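Local coordinates for protein Afp3 (Serratia entomophila, PDB 6RBN) that probably serves as a sheath protein around the inner tube of the anti-feeding prophage, a contractile, phage-tail-like injection system, at residues A187-G192 against V206-V211. Numbering follows the deposited sequence.
Sequences ADSVNG and VYYPNV
Ala187 and Val206 start the contact, where Ala187-Asp188 and Val206-Tyr207 run alongside each other in parallel, loosely bonded. Tyr207 N donates to Ala187 O at 3.1 Å. Further on, Ser189 N makes a weak bond to Tyr207 O at 3.5 Å. The tight part is buried Ser189, held between Val206 and Tyr208. Val206 CG1 lies anti to its backbone N (chi1 -176°) and rests against Ser189 CB at 3.8 Å, while CG2 meets Ala187 CB at 4.1 Å. Ser189 CB also lies in plane at the edge of the Tyr208 ring, 3.6 Å from CD1. On the other face lie Asp188 and Tyr207, whose carboxylate and ring planes are 67° apart. Asp188 OD1 lies beside Tyr207 CB, but its hydrogen bond goes to Ser271 OG. Tyr207 OH pairs with Tyr278 OH. Ser189 OG accepts from Gly192 N at 2.9 Å and also bonds Asp193 O. Gly192 N and Asn191 C lie obliquely to the partly exposed Tyr208 ring, Gly192 N 3.3 Å from Tyr208 CE1. The solvent side is looser: the side chains of Val190 and Asn191 leave the backbone away from 206-211 and are exposed. Ser189-Gly192 is an ST motif that turns the chain after a short parallel strand pair in this tail sheath protein, and the Tyr208 ring packs against that turn.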
ATOM      1  N   ALA D 187     -56.447  -7.882  48.134  1.00 79.45           N
ATOM      2  CA  ALA D 187     -57.557  -7.980  49.064  1.00 79.45           C
ATOM      3  C   ALA D 187     -57.086  -7.695  50.485  1.00 79.45           C
ATOM      4  O   ALA D 187     -55.893  -7.560  50.761  1.00 79.45           O
ATOM      5  CB  ALA D 187     -58.206  -9.360  48.979  1.00 79.45           C
ATOM      6  N   ASP D 188     -58.050  -7.606  51.396  1.00 86.14           N
ATOM      7  CA  ASP D 188     -57.779  -7.279  52.787  1.00 86.14           C
ATOM      8  C   ASP D 188     -58.550  -8.228  53.685  1.00 86.14           C
ATOM      9  O   ASP D 188     -59.762  -8.390  53.522  1.00 86.14           O
ATOM     10  CB  ASP D 188     -58.177  -5.840  53.096  1.00 86.14           C
ATOM     11  CG  ASP D 188     -57.283  -4.843  52.427  1.00 86.14           C
ATOM     12  OD1 ASP D 188     -56.072  -5.110  52.312  1.00 86.14           O
ATOM     13  OD2 ASP D 188     -57.790  -3.804  51.963  1.00 86.14           O
ATOM     14  N   SER D 189     -57.851  -8.840  54.629  1.00 88.75           N
ATOM     15  CA  SER D 189     -58.517  -9.728  55.561  1.00 88.75           C
ATOM     16  C   SER D 189     -59.308  -8.918  56.579  1.00 88.75           C
ATOM     17  O   SER D 189     -59.061  -7.730  56.801  1.00 88.75           O
ATOM     18  CB  SER D 189     -57.500 -10.620  56.266  1.00 88.75           C
ATOM     19  OG  SER D 189     -58.151 -11.501  57.159  1.00 88.75           O
ATOM     20  N   VAL D 190     -60.280  -9.575  57.197  1.00 91.98           N
ATOM     21  CA  VAL D 190     -61.146  -8.938  58.179  1.00 91.98           C
ATOM     22  C   VAL D 190     -60.762  -9.337  59.594  1.00 91.98           C
ATOM     23  O   VAL D 190     -60.576  -8.483  60.461  1.00 91.98           O
ATOM     24  CB  VAL D 190     -62.620  -9.277  57.879  1.00 91.98           C
ATOM     25  CG1 VAL D 190     -63.534  -8.586  58.873  1.00 91.98           C
ATOM     26  CG2 VAL D 190     -62.958  -8.895  56.458  1.00 91.98           C
ATOM     27  N   ASN D 191     -60.635 -10.641  59.846  1.00 93.44           N
ATOM     28  CA  ASN D 191     -60.200 -11.118  61.151  1.00 93.44           C
ATOM     29  C   ASN D 191     -59.143 -12.214  61.046  1.00 93.44           C
ATOM     30  O   ASN D 191     -58.907 -12.929  62.026  1.00 93.44           O
ATOM     31  CB  ASN D 191     -61.401 -11.595  61.981  1.00 93.44           C
ATOM     32  CG  ASN D 191     -62.247 -12.636  61.261  1.00 93.44           C
ATOM     33  OD1 ASN D 191     -61.929 -13.067  60.156  1.00 93.44           O
ATOM     34  ND2 ASN D 191     -63.340 -13.041  61.897  1.00 93.44           N
ATOM     35  N   GLY D 192     -58.501 -12.366  59.891  1.00 91.31           N
ATOM     36  CA  GLY D 192     -57.402 -13.303  59.778  1.00 91.31           C
ATOM     37  C   GLY D 192     -57.622 -14.403  58.765  1.00 91.31           C
ATOM     38  O   GLY D 192     -57.045 -15.486  58.888  1.00 91.31           O
ATOM     39  N   VAL D 206     -53.636 -11.078  49.931  1.00 77.67           N
ATOM     40  CA  VAL D 206     -54.407 -10.551  51.052  1.00 77.67           C
ATOM     41  C   VAL D 206     -53.433  -9.894  52.021  1.00 77.67           C
ATOM     42  O   VAL D 206     -52.276 -10.301  52.113  1.00 77.67           O
ATOM     43  CB  VAL D 206     -55.223 -11.692  51.699  1.00 77.67           C
ATOM     44  CG1 VAL D 206     -56.123 -11.208  52.823  1.00 77.67           C
ATOM     45  CG2 VAL D 206     -56.034 -12.419  50.643  1.00 77.67           C
ATOM     46  N   TYR D 207     -53.868  -8.830  52.702  1.00 75.72           N
ATOM     47  CA  TYR D 207     -53.045  -8.128  53.690  1.00 75.72           C
ATOM     48  C   TYR D 207     -53.913  -7.831  54.904  1.00 75.72           C
ATOM     49  O   TYR D 207     -54.875  -7.064  54.805  1.00 75.72           O
ATOM     50  CB  TYR D 207     -52.453  -6.848  53.104  1.00 75.72           C
ATOM     51  CG  TYR D 207     -51.394  -7.112  52.065  1.00 75.72           C
ATOM     52  CD1 TYR D 207     -50.070  -7.316  52.431  1.00 75.72           C
ATOM     53  CD2 TYR D 207     -51.718  -7.198  50.720  1.00 75.72           C
ATOM     54  CE1 TYR D 207     -49.101  -7.569  51.484  1.00 75.72           C
ATOM     55  CE2 TYR D 207     -50.757  -7.459  49.769  1.00 75.72           C
ATOM     56  CZ  TYR D 207     -49.450  -7.646  50.158  1.00 75.72           C
ATOM     57  OH  TYR D 207     -48.489  -7.899  49.211  1.00 75.72           O
ATOM     58  N   TYR D 208     -53.579  -8.429  56.050  1.00 84.16           N
ATOM     59  CA  TYR D 208     -54.527  -8.467  57.161  1.00 84.16           C
ATOM     60  C   TYR D 208     -54.700  -7.180  57.976  1.00 84.16           C
ATOM     61  O   TYR D 208     -55.839  -6.697  58.035  1.00 84.16           O
ATOM     62  CB  TYR D 208     -54.203  -9.647  58.089  1.00 84.16           C
ATOM     63  CG  TYR D 208     -54.894  -9.583  59.433  1.00 84.16           C
ATOM     64  CD1 TYR D 208     -56.264  -9.734  59.549  1.00 84.16           C
ATOM     65  CD2 TYR D 208     -54.157  -9.401  60.591  1.00 84.16           C
ATOM     66  CE1 TYR D 208     -56.883  -9.666  60.779  1.00 84.16           C
ATOM     67  CE2 TYR D 208     -54.768  -9.345  61.824  1.00 84.16           C
ATOM     68  CZ  TYR D 208     -56.130  -9.482  61.913  1.00 84.16           C
ATOM     69  OH  TYR D 208     -56.742  -9.429  63.143  1.00 84.16           O
ATOM     70  N   PRO D 209     -53.684  -6.595  58.629  1.00 81.57           N
ATOM     71  CA  PRO D 209     -53.998  -5.610  59.676  1.00 81.57           C
ATOM     72  C   PRO D 209     -54.418  -4.264  59.103  1.00 81.57           C
ATOM     73  O   PRO D 209     -53.773  -3.720  58.206  1.00 81.57           O
ATOM     74  CB  PRO D 209     -52.678  -5.478  60.449  1.00 81.57           C
ATOM     75  CG  PRO D 209     -51.826  -6.602  59.985  1.00 81.57           C
ATOM     76  CD  PRO D 209     -52.222  -6.777  58.560  1.00 81.57           C
ATOM     77  N   ASN D 210     -55.531  -3.747  59.618  1.00 84.55           N
ATOM     78  CA  ASN D 210     -55.915  -2.378  59.315  1.00 84.55           C
ATOM     79  C   ASN D 210     -54.917  -1.414  59.937  1.00 84.55           C
ATOM     80  O   ASN D 210     -54.389  -1.644  61.027  1.00 84.55           O
ATOM     81  CB  ASN D 210     -57.320  -2.072  59.829  1.00 84.55           C
ATOM     82  CG  ASN D 210     -58.399  -2.696  58.981  1.00 84.55           C
ATOM     83  OD1 ASN D 210     -58.321  -2.688  57.756  1.00 84.55           O
ATOM     84  ND2 ASN D 210     -59.422  -3.231  59.628  1.00 84.55           N
ATOM     85  N   VAL D 211     -54.654  -0.328  59.225  1.00 86.01           N
ATOM     86  CA  VAL D 211     -53.572   0.581  59.560  1.00 86.01           C
ATOM     87  C   VAL D 211     -54.184   1.920  59.946  1.00 86.01           C
ATOM     88  O   VAL D 211     -55.024   2.454  59.213  1.00 86.01           O
ATOM     89  CB  VAL D 211     -52.593   0.725  58.384  1.00 86.01           C
ATOM     90  CG1 VAL D 211     -51.455   1.563  58.785  1.00 86.01           C
ATOM     91  CG2 VAL D 211     -52.097  -0.636  57.937  1.00 86.01           C
TER